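4-hydroxythreonine-4-phosphate dehydrogenase (Legionella pneumophila subsp. pneumophila, PDB 6XMY) probably catalyses the NAD(P)-dependent oxidation of 4-(phosphooxy)-L-threonine, a divalent-metal-assisted step on the way to pyridoxine 5'-phosphate. Local coordinates at residues 161-166 and 262-267. Numbering follows the deposited sequence.
Sequences KVALVT and AYVAMY
Met266 O takes two bonds from Thr166: a short one from the hydroxyl, OG1 to O 2.8 Å, lying in the carbonyl plane on a lone pair, and a weak, bent one from the backbone N. With chi1 at 66°, Thr166 OG1 sits between its own N and carbonyl carbon, which brings the hydroxyl to this oxygen and also beside Tyr267 CB. These two bonds extend the pairing just past the C-terminal ends of the parallel strands 161-164 and 262-265, neighbours in the alpha/beta fold of the PdxA family. The parallel assignment rests on the bonding pattern: Lys161 O accepts from Tyr263 N, Tyr263 O from Ala163 N, Ala163 O from Ala265 N and Ala265 O from Val165 N. The first two are nearly straight, both 172° at the hydrogen, the last two somewhat less so. Strands 152-156 and 204-208 hydrogen-bond to the outer sides, so neither strand of the pair is an edge strand.

One face carries Val162, Leu164, Tyr263 and Ala265. There Leu164 CD2 lies 4.0 Å from Ala265 CB, while Lys161 O sits at the edge of the Tyr263 ring, near its plane, 3.6 Å from CD2. Leu164 lies near the metal site: its side chain is about 5 Å from that of His268, a zinc ligand at the start of helix 268-279, for which Tyr267 occupies the N-cap position, and about 7 Å from the zinc ion.

Helix 180-197 covers the other face, touching Val165 and Val264. The Val165 and Val264 side chains cross at a slant; Val165 CG2 also meets Met266, whose chain bends at chi2 (-69°) and chi3 to bring SD within 3.9 Å of that methyl. Packing is tightest between Val165 CG2 and Val264 CG1, 3.5 Å apart, closer than ordinary carbon contact.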
loop_
_atom_site.group_PDB
_atom_site.type_symbol
_atom_site.label_atom_id
_atom_site.label_comp_id
_atom_site.label_asym_id
_atom_site.label_seq_id
_atom_site.Cartn_x
_atom_site.Cartn_y
_atom_site.Cartn_z
ATOM N N LYS A 161 4.430 10.599 -7.299
ATOM C CA LYS A 161 3.305 9.929 -6.674
ATOM C C LYS A 161 2.338 9.555 -7.785
ATOM O O LYS A 161 2.073 10.366 -8.677
ATOM C CB LYS A 161 2.605 10.865 -5.680
ATOM C CG LYS A 161 3.451 11.244 -4.468
ATOM C CD LYS A 161 2.666 12.161 -3.551
ATOM C CE LYS A 161 3.425 12.473 -2.266
ATOM N NZ LYS A 161 4.725 13.166 -2.520
ATOM N N VAL A 162 1.823 8.326 -7.746
ATOM C CA VAL A 162 0.869 7.843 -8.742
ATOM C C VAL A 162 -0.326 7.256 -8.010
ATOM O O VAL A 162 -0.190 6.251 -7.301
ATOM C CB VAL A 162 1.479 6.809 -9.697
ATOM C CG1 VAL A 162 0.399 6.282 -10.633
ATOM C CG2 VAL A 162 2.620 7.428 -10.496
ATOM N N ALA A 163 -1.486 7.879 -8.175
ATOM C CA ALA A 163 -2.740 7.362 -7.652
ATOM C C ALA A 163 -3.509 6.706 -8.786
ATOM O O ALA A 163 -3.430 7.139 -9.938
ATOM C CB ALA A 163 -3.580 8.494 -7.058
ATOM N N LEU A 164 -4.272 5.674 -8.451
ATOM C CA LEU A 164 -5.004 4.886 -9.431
ATOM C C LEU A 164 -6.498 5.154 -9.326
ATOM O O LEU A 164 -7.057 5.195 -8.224
ATOM C CB LEU A 164 -4.734 3.395 -9.221
ATOM C CG LEU A 164 -3.277 2.937 -9.353
ATOM C CD1 LEU A 164 -3.183 1.449 -9.085
ATOM C CD2 LEU A 164 -2.695 3.300 -10.733
ATOM N N VAL A 165 -7.144 5.324 -10.481
ATOM C CA VAL A 165 -8.601 5.396 -10.501
ATOM C C VAL A 165 -9.198 4.019 -10.271
ATOM O O VAL A 165 -10.214 3.874 -9.580
ATOM C CB VAL A 165 -9.112 6.038 -11.804
ATOM C CG1 VAL A 165 -10.646 6.007 -11.851
ATOM C CG2 VAL A 165 -8.571 7.467 -11.954
ATOM N N THR A 166 -8.602 2.995 -10.884
ATOM C CA THR A 166 -8.974 1.606 -10.673
ATOM C C THR A 166 -7.736 0.808 -10.285
ATOM O O THR A 166 -6.619 1.130 -10.698
ATOM C CB THR A 166 -9.631 0.977 -11.921
ATOM O OG1 THR A 166 -8.687 0.887 -13.005
ATOM C CG2 THR A 166 -10.849 1.790 -12.341
ATOM N N ALA A 262 1.205 15.080 -7.987
ATOM C CA ALA A 262 0.825 13.683 -8.119
ATOM C C ALA A 262 0.274 13.459 -9.512
ATOM O O ALA A 262 -0.319 14.360 -10.115
ATOM C CB ALA A 262 -0.232 13.274 -7.087
ATOM N N TYR A 263 0.482 12.245 -10.003
ATOM C CA TYR A 263 -0.146 11.757 -11.216
ATOM C C TYR A 263 -1.337 10.884 -10.858
ATOM O O TYR A 263 -1.361 10.232 -9.811
ATOM C CB TYR A 263 0.834 10.907 -12.026
ATOM C CG TYR A 263 2.053 11.651 -12.493
ATOM C CD1 TYR A 263 1.992 12.504 -13.593
ATOM C CD2 TYR A 263 3.271 11.491 -11.851
ATOM C CE1 TYR A 263 3.104 13.190 -14.026
ATOM C CE2 TYR A 263 4.393 12.169 -12.276
ATOM C CZ TYR A 263 4.309 13.012 -13.371
ATOM O OH TYR A 263 5.425 13.686 -13.809
ATOM N N VAL A 264 -2.317 10.864 -11.748
ATOM C CA VAL A 264 -3.439 9.943 -11.672
ATOM C C VAL A 264 -3.419 9.085 -12.929
ATOM O O VAL A 264 -3.468 9.610 -14.050
ATOM C CB VAL A 264 -4.774 10.687 -11.523
ATOM C CG1 VAL A 264 -5.928 9.722 -11.605
ATOM C CG2 VAL A 264 -4.804 11.451 -10.215
ATOM N N ALA A 265 -3.323 7.779 -12.746
ATOM C CA ALA A 265 -3.461 6.831 -13.838
ATOM C C ALA A 265 -4.830 6.171 -13.758
ATOM O O ALA A 265 -5.385 5.980 -12.672
ATOM C CB ALA A 265 -2.355 5.773 -13.798
ATOM N N MET A 266 -5.380 5.840 -14.927
ATOM C CA MET A 266 -6.718 5.264 -14.986
ATOM C C MET A 266 -6.745 3.814 -14.526
ATOM O O MET A 266 -7.782 3.351 -14.032
ATOM C CB MET A 266 -7.289 5.404 -16.395
ATOM C CG MET A 266 -7.651 6.841 -16.725
ATOM S SD MET A 266 -9.076 7.452 -15.789
ATOM C CE MET A 266 -8.596 9.156 -15.464
ATOM N N TYR A 267 -5.631 3.091 -14.664
ATOM C CA TYR A 267 -5.615 1.674 -14.342
ATOM C C TYR A 267 -4.207 1.223 -13.973
ATOM O O TYR A 267 -3.208 1.900 -14.241
ATOM C CB TYR A 267 -6.230 0.821 -15.472
ATOM C CG TYR A 267 -5.542 0.993 -16.809
ATOM C CD1 TYR A 267 -5.879 2.043 -17.665
ATOM C CD2 TYR A 267 -4.541 0.115 -17.208
ATOM C CE1 TYR A 267 -5.242 2.209 -18.889
ATOM C CE2 TYR A 267 -3.904 0.268 -18.419
ATOM C CZ TYR A 267 -4.248 1.312 -19.253
ATOM O OH TYR A 267 -3.583 1.443 -20.447
#